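Local coordinates for protein precorrin-6Y C5,15-methyltransferase (PDB 3HM2) that is probably an S-adenosylmethionine-dependent methyltransferase of adenosylcobalamin biosynthesis, the present chain being its C-terminal methyltransferase domain, at residues 19-24 with 95-100; 41-44 with 49-52; 64-69 with 76-81. One frame throughout, in Å; residues are numbered along the deposited sequence.

Contact 1 (19-24 with 95-100); sequences SALAPK and PDVIFI
Leu21, in the last turn of helix 9-21, reaches over strand 97-100 and packs against Val97 and Phe99, which both send their CB atoms to its side of the strand. At the root of the side chain, Leu21 CB lies 3.8 Å from CZ3 of Trp43, on the next helix. CG, anti to the carbonyl carbon (chi1 -68°), turns the two methyls to the strand, and they share the approach unequally. CD1 makes a looser contact, 4.1 Å from Phe99 CB. CD2 does most of the work: it is 3.7 Å from Phe99 CB and 4.1 Å from Val97 CG1. The backbone is close as well, with Leu21 CD2 3.6 Å from Ile98 O.

The setting is the Rossmann-like alpha/beta fold of class I methyltransferases, with strand order 3-2-1-4-5-7-6. Strand 97-100 is the fourth, between 27-32 and 122-127, and the helix that precedes the first strand packs on it through its C-terminal end. Leu21 also touches Ile39 and Trp43 of helix 38-44 and Val124 of the next strand.

The Leu21 and Phe99 side chains cross at about a right angle. Leu21 CD2 comes to the Phe99 ring at its edge, near the ring plane, 4.2 Å from Phe99 CD1, and not over its face. Val97 uses its two methyls differently. CG1 lies anti to the backbone N (chi1 -152°) and approaches the helix end, 3.9 Å from Leu21 O, while CG2 meets the rim of the Trp43 indole at CH2. Beyond Leu21 the chain leaves the helix at Ala22, which has positive phi, and Arg122 NH1 makes weak hydrogen bonds to Leu21 O and Ala22 O.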
ATOM      1  N   SER A  19       8.993  13.409 -14.000  1.00 36.05           N
ATOM      2  CA  SER A  19       7.638  13.769 -14.428  1.00 38.46           C
ATOM      3  C   SER A  19       7.032  14.898 -13.580  1.00 39.95           C
ATOM      4  O   SER A  19       6.224  15.678 -14.080  1.00 41.62           O
ATOM      5  CB  SER A  19       6.690  12.562 -14.420  1.00 30.10           C
ATOM      6  OG  SER A  19       5.844  12.587 -13.275  1.00 41.35           O
ATOM      7  N   ALA A  20       7.429  14.970 -12.314  1.00 37.79           N
ATOM      8  CA  ALA A  20       6.880  15.961 -11.395  1.00 31.52           C
ATOM      9  C   ALA A  20       7.508  17.331 -11.623  1.00 26.51           C
ATOM     10  O   ALA A  20       6.842  18.359 -11.498  1.00 34.57           O
ATOM     11  CB  ALA A  20       7.082  15.516  -9.954  1.00 28.51           C
ATOM     12  N   LEU A  21       8.794  17.340 -11.960  1.00 26.71           N
ATOM     13  CA  LEU A  21       9.547  18.582 -12.083  1.00 31.99           C
ATOM     14  C   LEU A  21       9.131  19.357 -13.329  1.00 42.28           C
ATOM     15  O   LEU A  21       9.233  20.584 -13.372  1.00 47.36           O
ATOM     16  CB  LEU A  21      11.049  18.298 -12.118  1.00 28.98           C
ATOM     17  CG  LEU A  21      11.669  17.773 -10.822  1.00 35.16           C
ATOM     18  CD1 LEU A  21      12.971  17.039 -11.109  1.00 23.79           C
ATOM     19  CD2 LEU A  21      11.895  18.907  -9.834  1.00 29.66           C
ATOM     20  N   ALA A  22       8.661  18.634 -14.340  1.00 50.38           N
ATOM     21  CA  ALA A  22       8.018  19.254 -15.493  1.00 45.40           C
ATOM     22  C   ALA A  22       8.983  20.173 -16.233  1.00 52.51           C
ATOM     23  O   ALA A  22       8.860  21.397 -16.173  1.00 55.60           O
ATOM     24  CB  ALA A  22       6.778  20.021 -15.060  1.00 47.03           C
ATOM     25  N   PRO A  23       9.944  19.577 -16.931  1.00 49.21           N
ATOM     26  CA  PRO A  23      11.013  20.341 -17.581  1.00 39.69           C
ATOM     27  C   PRO A  23      10.520  21.043 -18.843  1.00 32.19           C
ATOM     28  O   PRO A  23       9.859  20.423 -19.676  1.00 45.34           O
ATOM     29  CB  PRO A  23      12.036  19.264 -17.945  1.00 44.92           C
ATOM     30  CG  PRO A  23      11.825  18.197 -16.932  1.00 41.85           C
ATOM     31  CD  PRO A  23      10.350  18.191 -16.642  1.00 36.05           C
ATOM     32  N   LYS A  24      10.842  22.326 -18.976  1.00 34.48           N
ATOM     33  CA  LYS A  24      10.563  23.062 -20.203  1.00 40.03           C
ATOM     34  C   LYS A  24      11.724  23.978 -20.573  1.00 50.92           C
ATOM     35  O   LYS A  24      12.649  24.173 -19.784  1.00 52.12           O
ATOM     36  CB  LYS A  24       9.276  23.878 -20.057  1.00 36.96           C
ATOM     37  CG  LYS A  24       8.011  23.037 -20.006  1.00 33.33           C
ATOM     38  CD  LYS A  24       6.775  23.908 -19.852  1.00 40.77           C
ATOM     39  CE  LYS A  24       6.799  24.673 -18.539  1.00 47.12           C
ATOM     40  NZ  LYS A  24       6.343  26.080 -18.707  1.00 34.86           N
ATOM     41  N   PRO A  95      17.643  29.835  -9.753  1.00 27.17           N
ATOM     42  CA  PRO A  95      17.165  28.564 -10.314  1.00 32.94           C
ATOM     43  C   PRO A  95      15.744  28.707 -10.858  1.00 41.15           C
ATOM     44  O   PRO A  95      15.009  29.572 -10.359  1.00 38.92           O
ATOM     45  CB  PRO A  95      17.104  27.674  -9.079  1.00 26.03           C
ATOM     46  CG  PRO A  95      16.860  28.649  -7.980  1.00 19.56           C
ATOM     47  CD  PRO A  95      17.825  29.699  -8.295  1.00 25.08           C
ATOM     48  N   ASP A  96      15.359  27.876 -11.832  1.00 35.08           N
ATOM     49  CA  ASP A  96      13.991  27.885 -12.345  1.00 30.39           C
ATOM     50  C   ASP A  96      13.140  26.835 -11.599  1.00 28.04           C
ATOM     51  O   ASP A  96      11.997  27.074 -11.223  1.00 25.46           O
ATOM     52  CB  ASP A  96      13.979  27.656 -13.873  1.00 31.77           C
ATOM     53  CG  ASP A  96      14.260  28.920 -14.667  1.00 35.48           C
ATOM     54  OD1 ASP A  96      13.321  29.721 -14.810  1.00 43.99           O
ATOM     55  OD2 ASP A  96      15.395  29.104 -15.187  1.00 40.16           O
ATOM     56  N   VAL A  97      13.704  25.658 -11.410  1.00 24.81           N
ATOM     57  CA  VAL A  97      13.048  24.611 -10.658  1.00 26.64           C
ATOM     58  C   VAL A  97      14.095  24.118  -9.643  1.00 25.43           C
ATOM     59  O   VAL A  97      15.303  24.273  -9.886  1.00 24.47           O
ATOM     60  CB  VAL A  97      12.623  23.514 -11.604  1.00 22.63           C
ATOM     61  CG1 VAL A  97      11.427  22.797 -11.071  1.00 21.45           C
ATOM     62  CG2 VAL A  97      12.241  24.152 -12.872  1.00 28.61           C
ATOM     63  N   ILE A  98      13.657  23.595  -8.497  1.00 21.35           N
ATOM     64  CA  ILE A  98      14.564  22.887  -7.592  1.00 16.68           C
ATOM     65  C   ILE A  98      14.010  21.536  -7.259  1.00 23.06           C
ATOM     66  O   ILE A  98      12.811  21.337  -7.277  1.00 18.80           O
ATOM     67  CB  ILE A  98      14.742  23.598  -6.301  1.00 25.45           C
ATOM     68  CG1 ILE A  98      15.485  24.884  -6.557  1.00 29.15           C
ATOM     69  CG2 ILE A  98      15.508  22.722  -5.290  1.00 31.54           C
ATOM     70  CD1 ILE A  98      15.032  25.980  -5.651  1.00 30.20           C
ATOM     71  N   PHE A  99      14.905  20.608  -6.954  1.00 27.18           N
ATOM     72  CA  PHE A  99      14.497  19.302  -6.491  1.00 29.83           C
ATOM     73  C   PHE A  99      15.355  18.976  -5.288  1.00 30.39           C
ATOM     74  O   PHE A  99      16.577  19.090  -5.389  1.00 29.14           O
ATOM     75  CB  PHE A  99      14.694  18.191  -7.556  1.00 24.22           C
ATOM     76  CG  PHE A  99      14.504  16.784  -6.983  1.00 32.55           C
ATOM     77  CD1 PHE A  99      13.262  16.161  -7.008  1.00 19.96           C
ATOM     78  CD2 PHE A  99      15.558  16.123  -6.337  1.00 37.15           C
ATOM     79  CE1 PHE A  99      13.084  14.914  -6.431  1.00 17.97           C
ATOM     80  CE2 PHE A  99      15.370  14.866  -5.762  1.00 37.90           C
ATOM     81  CZ  PHE A  99      14.131  14.271  -5.816  1.00 26.51           C
ATOM     82  N   ILE A 100      14.721  18.584  -4.170  1.00 23.48           N
ATOM     83  CA  ILE A 100      15.419  17.989  -3.031  1.00 29.66           C
ATOM     84  C   ILE A 100      15.000  16.523  -2.770  1.00 33.89           C
ATOM     85  O   ILE A 100      13.807  16.215  -2.676  1.00 32.53           O
ATOM     86  CB  ILE A 100      15.183  18.807  -1.765  1.00 33.39           C
ATOM     87  CG1 ILE A 100      15.802  20.216  -1.927  1.00 43.25           C
ATOM     88  CG2 ILE A 100      15.751  18.068  -0.582  1.00 22.72           C
ATOM     89  CD1 ILE A 100      15.298  21.298  -0.922  1.00 36.00           C
TER

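Contact 2 (41-44 with 49-52); sequences IEWL and QTTA
Trp43 and Leu44 are neighbours on the helix, yet different first torsions bring both to strand 50-55. Trp43 has CG anti to the backbone N (chi1 163°), whereas Leu44 has it anti to the carbonyl carbon (chi1 -77°). Leu44 CD2 thereby lies in the plane of the indole, at its edge, and the two groups present a joint apolar surface to Ala52. The methyl of Ala52 is 3.9 Å from Trp43 CD1 and 3.6 Å from Leu44 CD2.

Leu44 CD2 also presses on the strand backbone, 3.4 Å from both Thr50 O and Ala52 N. The indole meets the strand obliquely, with Trp43 NE1 4.0 Å from Thr50 CB. Thr50 OG1 lies 3.6 Å from Leu44 CD2, but its polar partners are Thr47 O and the guanidinium of Arg77; the latter is modelled too close for that bond to be read in detail. Together these residues tie the helix to the second strand of the beta-alpha-beta unit 27-32, 38-44, 50-55, where a short loop returns the chain to the sheet.

Trp43 NE1 is buried with no partner in the model; Thr51 O, its nearest oxygen on the strand, is 3.9 Å away. The contact is therefore held by apolar packing, and burying the indole N-H without a partner probably costs some stability.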
ATOM      1  N   ILE A  41      21.315  14.835 -14.474  1.00 39.88           N
ATOM      2  CA  ILE A  41      21.832  14.356 -15.750  1.00 38.54           C
ATOM      3  C   ILE A  41      20.719  13.759 -16.605  1.00 42.25           C
ATOM      4  O   ILE A  41      20.820  13.715 -17.832  1.00 40.22           O
ATOM      5  CB  ILE A  41      22.936  13.302 -15.553  1.00 42.51           C
ATOM      6  CG1 ILE A  41      24.216  13.961 -15.036  1.00 41.98           C
ATOM      7  CG2 ILE A  41      23.202  12.558 -16.852  1.00 47.60           C
ATOM      8  CD1 ILE A  41      24.582  13.562 -13.623  1.00 43.26           C
ATOM      9  N   GLU A  42      19.658  13.298 -15.950  1.00 39.37           N
ATOM     10  CA  GLU A  42      18.451  12.873 -16.649  1.00 39.68           C
ATOM     11  C   GLU A  42      17.599  14.071 -17.056  1.00 39.46           C
ATOM     12  O   GLU A  42      17.163  14.173 -18.203  1.00 39.31           O
ATOM     13  CB  GLU A  42      17.634  11.919 -15.776  1.00 34.52           C
ATOM     14  CG  GLU A  42      16.342  11.441 -16.419  1.00 49.64           C
ATOM     15  CD  GLU A  42      16.542  10.970 -17.846  1.00 60.23           C
ATOM     16  OE1 GLU A  42      17.481  10.185 -18.088  1.00 65.21           O
ATOM     17  OE2 GLU A  42      15.759  11.386 -18.726  1.00 55.38           O
ATOM     18  N   TRP A  43      17.366  14.974 -16.110  1.00 38.57           N
ATOM     19  CA  TRP A  43      16.756  16.253 -16.412  1.00 34.25           C
ATOM     20  C   TRP A  43      17.437  16.806 -17.658  1.00 39.80           C
ATOM     21  O   TRP A  43      16.776  17.242 -18.587  1.00 34.44           O
ATOM     22  CB  TRP A  43      16.946  17.178 -15.195  1.00 43.55           C
ATOM     23  CG  TRP A  43      16.754  18.692 -15.421  1.00 57.75           C
ATOM     24  CD1 TRP A  43      17.613  19.549 -16.074  1.00 57.28           C
ATOM     25  CD2 TRP A  43      15.666  19.517 -14.944  1.00 65.45           C
ATOM     26  NE1 TRP A  43      17.114  20.835 -16.056  1.00 59.02           N
ATOM     27  CE2 TRP A  43      15.924  20.842 -15.372  1.00 68.17           C
ATOM     28  CE3 TRP A  43      14.497  19.261 -14.213  1.00 51.00           C
ATOM     29  CZ2 TRP A  43      15.055  21.901 -15.088  1.00 56.81           C
ATOM     30  CZ3 TRP A  43      13.639  20.316 -13.939  1.00 47.96           C
ATOM     31  CH2 TRP A  43      13.922  21.613 -14.374  1.00 53.57           C
ATOM     32  N   LEU A  44      18.764  16.760 -17.695  1.00 41.90           N
ATOM     33  CA  LEU A  44      19.505  17.321 -18.822  1.00 35.72           C
ATOM     34  C   LEU A  44      19.375  16.426 -20.027  1.00 39.87           C
ATOM     35  O   LEU A  44      19.217  16.904 -21.156  1.00 42.05           O
ATOM     36  CB  LEU A  44      20.986  17.470 -18.491  1.00 24.55           C
ATOM     37  CG  LEU A  44      21.535  18.590 -17.611  1.00 33.80           C
ATOM     38  CD1 LEU A  44      23.010  18.664 -17.867  1.00 30.90           C
ATOM     39  CD2 LEU A  44      20.877  19.976 -17.830  1.00 36.09           C
ATOM     40  N   GLN A  49      18.249  21.897 -24.572  1.00 39.78           N
ATOM     41  CA  GLN A  49      18.238  23.304 -24.189  1.00 58.59           C
ATOM     42  C   GLN A  49      17.878  23.472 -22.718  1.00 67.39           C
ATOM     43  O   GLN A  49      16.805  23.976 -22.386  1.00 63.65           O
ATOM     44  CB  GLN A  49      17.260  24.090 -25.064  1.00 53.83           C
ATOM     45  CG  GLN A  49      17.436  23.857 -26.556  1.00 38.98           C
ATOM     46  CD  GLN A  49      16.707  24.887 -27.396  1.00 45.85           C
ATOM     47  OE1 GLN A  49      15.720  24.576 -28.063  1.00 60.73           O
ATOM     48  NE2 GLN A  49      17.192  26.123 -27.370  1.00 43.84           N
ATOM     49  N   THR A  50      18.780  23.048 -21.839  1.00 64.95           N
ATOM     50  CA  THR A  50      18.583  23.201 -20.403  1.00 60.34           C
ATOM     51  C   THR A  50      19.913  23.172 -19.658  1.00 54.29           C
ATOM     52  O   THR A  50      20.858  22.504 -20.079  1.00 59.89           O
ATOM     53  CB  THR A  50      17.664  22.100 -19.840  1.00 51.33           C
ATOM     54  OG1 THR A  50      18.244  20.815 -20.092  1.00 48.92           O
ATOM     55  CG2 THR A  50      16.291  22.170 -20.489  1.00 47.72           C
ATOM     56  N   THR A  51      19.979  23.898 -18.547  1.00 48.67           N
ATOM     57  CA  THR A  51      21.114  23.805 -17.636  1.00 51.42           C
ATOM     58  C   THR A  51      20.671  23.359 -16.247  1.00 47.74           C
ATOM     59  O   THR A  51      19.647  23.810 -15.736  1.00 41.82           O
ATOM     60  CB  THR A  51      21.856  25.151 -17.520  1.00 32.05           C
ATOM     61  OG1 THR A  51      21.116  26.036 -16.672  1.00 31.86           O
ATOM     62  CG2 THR A  51      22.020  25.788 -18.892  1.00 43.04           C
ATOM     63  N   ALA A  52      21.451  22.468 -15.642  1.00 29.62           N
ATOM     64  CA  ALA A  52      21.168  21.996 -14.292  1.00 25.38           C
ATOM     65  C   ALA A  52      22.291  22.373 -13.331  1.00 39.41           C
ATOM     66  O   ALA A  52      23.450  22.486 -13.728  1.00 42.48           O
ATOM     67  CB  ALA A  52      20.949  20.491 -14.291  1.00 26.69           C
TER

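Contact 3 (64-69 with 76-81); sequences RILSNA and DRIAVQ
Ile65 and Val80 meet with their side chains crossing at a slant, and Leu66 approaches Ile78 in a similar way one step along. Behind them, helix 64-69 and strand 78-81 run almost antiparallel, at 171°, with their axes 9.0 Å apart. Val80 splits its fork between two helix residues: CG1, anti to the backbone N (chi1 -164°), touches Ile65 CD1 at 3.8 Å, and CG2 rests 3.9 Å from Leu66 CB. Ile65 reaches it through its terminal methyl, because CG1 lies anti to the carbonyl carbon and the chain then extends (chi2 171°), which puts CD1 at the leading end.

Ile78 offers its short branch instead. Its CG2 is 3.8 Å from Ala69 CB and 4.0 Å from Leu66 CD1, and so touches methyls of two residues on one stretch of the helix. Leu66 thus spans both strand residues, its CB serving Val80 and its CD1 serving Ile78. All four pairs are aliphatic.

One turn before Leu66 lies Glu63, which binds calcium and magnesium in a structure of this protein, although neither ion is bound to this chain here. The contact closes the beta-alpha-beta unit 50-55, 59-70, 78-81. Strand 78-81 is an outermost strand of the sheet within this chain and is hydrogen-bonded to strand 50-55, while Ile65 and Ala69 lean on Ile41 of helix 38-44 and Ile78 touches Ala40 and Leu44.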
ATOM      1  N   ARG A  64      32.697  12.412 -10.003  1.00 61.21           N
ATOM      2  CA  ARG A  64      31.965  11.315 -10.656  1.00 66.45           C
ATOM      3  C   ARG A  64      30.621  11.727 -11.301  1.00 57.35           C
ATOM      4  O   ARG A  64      30.146  11.077 -12.234  1.00 45.66           O
ATOM      5  CB  ARG A  64      31.751  10.161  -9.671  1.00 56.07           C
ATOM      6  CG  ARG A  64      30.908   9.025 -10.212  1.00 69.56           C
ATOM      7  CD  ARG A  64      31.744   7.948 -10.892  1.00 76.62           C
ATOM      8  NE  ARG A  64      30.895   6.875 -11.409  1.00 82.39           N
ATOM      9  CZ  ARG A  64      31.339   5.678 -11.781  1.00 88.75           C
ATOM     10  NH1 ARG A  64      32.632   5.391 -11.688  1.00 80.70           N
ATOM     11  NH2 ARG A  64      30.489   4.766 -12.241  1.00 91.00           N
ATOM     12  N   ILE A  65      30.012  12.800 -10.800  1.00 58.83           N
ATOM     13  CA  ILE A  65      28.790  13.339 -11.383  1.00 49.87           C
ATOM     14  C   ILE A  65      29.118  13.926 -12.749  1.00 53.90           C
ATOM     15  O   ILE A  65      28.480  13.607 -13.758  1.00 54.79           O
ATOM     16  CB  ILE A  65      28.219  14.478 -10.530  1.00 46.89           C
ATOM     17  CG1 ILE A  65      28.044  14.050  -9.077  1.00 48.14           C
ATOM     18  CG2 ILE A  65      26.895  14.926 -11.083  1.00 55.70           C
ATOM     19  CD1 ILE A  65      27.691  15.211  -8.168  1.00 44.72           C
ATOM     20  N   LEU A  66      30.124  14.793 -12.779  1.00 52.41           N
ATOM     21  CA  LEU A  66      30.538  15.444 -14.017  1.00 50.98           C
ATOM     22  C   LEU A  66      31.096  14.431 -15.012  1.00 49.66           C
ATOM     23  O   LEU A  66      30.894  14.558 -16.220  1.00 51.05           O
ATOM     24  CB  LEU A  66      31.579  16.527 -13.731  1.00 50.21           C
ATOM     25  CG  LEU A  66      32.168  17.241 -14.949  1.00 61.47           C
ATOM     26  CD1 LEU A  66      31.139  18.168 -15.579  1.00 58.81           C
ATOM     27  CD2 LEU A  66      33.425  18.008 -14.568  1.00 68.68           C
ATOM     28  N   SER A  67      31.798  13.428 -14.496  1.00 43.05           N
ATOM     29  CA  SER A  67      32.256  12.312 -15.317  1.00 45.55           C
ATOM     30  C   SER A  67      31.106  11.704 -16.112  1.00 48.52           C
ATOM     31  O   SER A  67      31.248  11.403 -17.297  1.00 48.82           O
ATOM     32  CB  SER A  67      32.917  11.243 -14.446  1.00 45.52           C
ATOM     33  OG  SER A  67      34.222  10.942 -14.910  1.00 48.26           O
ATOM     34  N   ASN A  68      29.966  11.525 -15.452  1.00 52.88           N
ATOM     35  CA  ASN A  68      28.817  10.876 -16.070  1.00 46.02           C
ATOM     36  C   ASN A  68      28.033  11.825 -16.970  1.00 45.71           C
ATOM     37  O   ASN A  68      27.402  11.399 -17.938  1.00 52.33           O
ATOM     38  CB  ASN A  68      27.895  10.285 -15.000  1.00 55.74           C
ATOM     39  CG  ASN A  68      28.396   8.956 -14.469  1.00 70.14           C
ATOM     40  OD1 ASN A  68      29.334   8.371 -15.012  1.00 64.61           O
ATOM     41  ND2 ASN A  68      27.770   8.471 -13.403  1.00 77.81           N
ATOM     42  N   ALA A  69      28.078  13.113 -16.644  1.00 34.49           N
ATOM     43  CA  ALA A  69      27.485  14.139 -17.494  1.00 36.66           C
ATOM     44  C   ALA A  69      28.212  14.234 -18.832  1.00 45.19           C
ATOM     45  O   ALA A  69      27.584  14.345 -19.884  1.00 56.18           O
ATOM     46  CB  ALA A  69      27.495  15.485 -16.786  1.00 25.75           C
ATOM     47  N   ASP A  76      28.233  20.045 -20.958  1.00 56.72           N
ATOM     48  CA  ASP A  76      28.267  21.476 -21.235  1.00 60.53           C
ATOM     49  C   ASP A  76      27.009  22.236 -20.806  1.00 55.65           C
ATOM     50  O   ASP A  76      26.767  23.364 -21.263  1.00 44.44           O
ATOM     51  CB  ASP A  76      28.568  21.723 -22.725  1.00 68.40           C
ATOM     52  CG  ASP A  76      27.610  20.982 -23.664  1.00 71.85           C
ATOM     53  OD1 ASP A  76      27.850  21.000 -24.892  1.00 67.25           O
ATOM     54  OD2 ASP A  76      26.619  20.390 -23.183  1.00 68.06           O
ATOM     55  N   ARG A  77      26.219  21.630 -19.923  1.00 43.52           N
ATOM     56  CA  ARG A  77      25.001  22.265 -19.436  1.00 37.87           C
ATOM     57  C   ARG A  77      24.812  21.940 -17.962  1.00 42.07           C
ATOM     58  O   ARG A  77      23.754  22.174 -17.383  1.00 46.14           O
ATOM     59  CB  ARG A  77      23.790  21.802 -20.253  1.00 43.38           C
ATOM     60  CG  ARG A  77      24.142  21.384 -21.678  1.00 50.23           C
ATOM     61  CD  ARG A  77      22.924  21.327 -22.555  1.00 49.24           C
ATOM     62  NE  ARG A  77      21.704  21.011 -21.808  1.00 45.49           N
ATOM     63  CZ  ARG A  77      21.049  19.862 -21.891  1.00 39.27           C
ATOM     64  NH1 ARG A  77      19.957  19.695 -21.199  1.00 26.61           N
ATOM     65  NH2 ARG A  77      21.489  18.880 -22.676  1.00 50.84           N
ATOM     66  N   ILE A  78      25.846  21.389 -17.346  1.00 46.52           N
ATOM     67  CA  ILE A  78      25.787  21.107 -15.926  1.00 38.03           C
ATOM     68  C   ILE A  78      26.939  21.824 -15.246  1.00 32.75           C
ATOM     69  O   ILE A  78      28.058  21.813 -15.746  1.00 32.27           O
ATOM     70  CB  ILE A  78      25.875  19.588 -15.649  1.00 35.87           C
ATOM     71  CG1 ILE A  78      25.310  19.258 -14.267  1.00 29.20           C
ATOM     72  CG2 ILE A  78      27.294  19.131 -15.746  1.00 40.88           C
ATOM     73  CD1 ILE A  78      24.957  17.847 -14.067  1.00 28.16           C
ATOM     74  N   ALA A  79      26.646  22.501 -14.141  1.00 23.95           N
ATOM     75  CA  ALA A  79      27.697  22.887 -13.205  1.00 33.38           C
ATOM     76  C   ALA A  79      27.586  21.989 -11.976  1.00 32.74           C
ATOM     77  O   ALA A  79      26.484  21.731 -11.502  1.00 32.43           O
ATOM     78  CB  ALA A  79      27.562  24.323 -12.810  1.00 18.40           C
ATOM     79  N   VAL A  80      28.724  21.523 -11.471  1.00 39.75           N
ATOM     80  CA  VAL A  80      28.757  20.766 -10.226  1.00 27.53           C
ATOM     81  C   VAL A  80      29.406  21.574  -9.107  1.00 35.57           C
ATOM     82  O   VAL A  80      30.631  21.673  -9.030  1.00 43.78           O
ATOM     83  CB  VAL A  80      29.516  19.437 -10.394  1.00 31.98           C
ATOM     84  CG1 VAL A  80      29.200  18.497  -9.241  1.00 32.41           C
ATOM     85  CG2 VAL A  80      29.168  18.792 -11.727  1.00 43.41           C
ATOM     86  N   GLN A  81      28.577  22.148  -8.241  1.00 33.07           N
ATOM     87  CA  GLN A  81      29.068  22.917  -7.105  1.00 25.44           C
ATOM     88  C   GLN A  81      29.196  22.044  -5.860  1.00 30.51           C
ATOM     89  O   GLN A  81      29.010  20.829  -5.922  1.00 39.28           O
ATOM     90  CB  GLN A  81      28.146  24.104  -6.822  1.00 23.92           C
ATOM     91  CG  GLN A  81      27.767  24.905  -8.056  1.00 36.85           C
ATOM     92  CD  GLN A  81      28.913  25.752  -8.576  1.00 33.20           C
ATOM     93  OE1 GLN A  81      29.882  26.011  -7.861  1.00 36.19           O
ATOM     94  NE2 GLN A  81      28.808  26.188  -9.825  1.00 42.21           N
TER

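All three contacts lay a helix on the same sheet, moving outward from contact 1, on a central strand, to contact 3, on a strand at its margin. Contacts 1 and 2 are buried and meet at Trp43. Contacts 2 and 3 each lie within one of two successive beta-alpha-beta units, which share strand 50-55; where they adjoin, Arg77 NH1 probably hydrogen-bonds to Leu44 O at 2.9 Å. Contacts 1 and 3 do not touch, their centres being about 17 Å apart. Aromatic groups take part in contacts 1 and 2, whereas the partly buried contact 3 is wholly aliphatic.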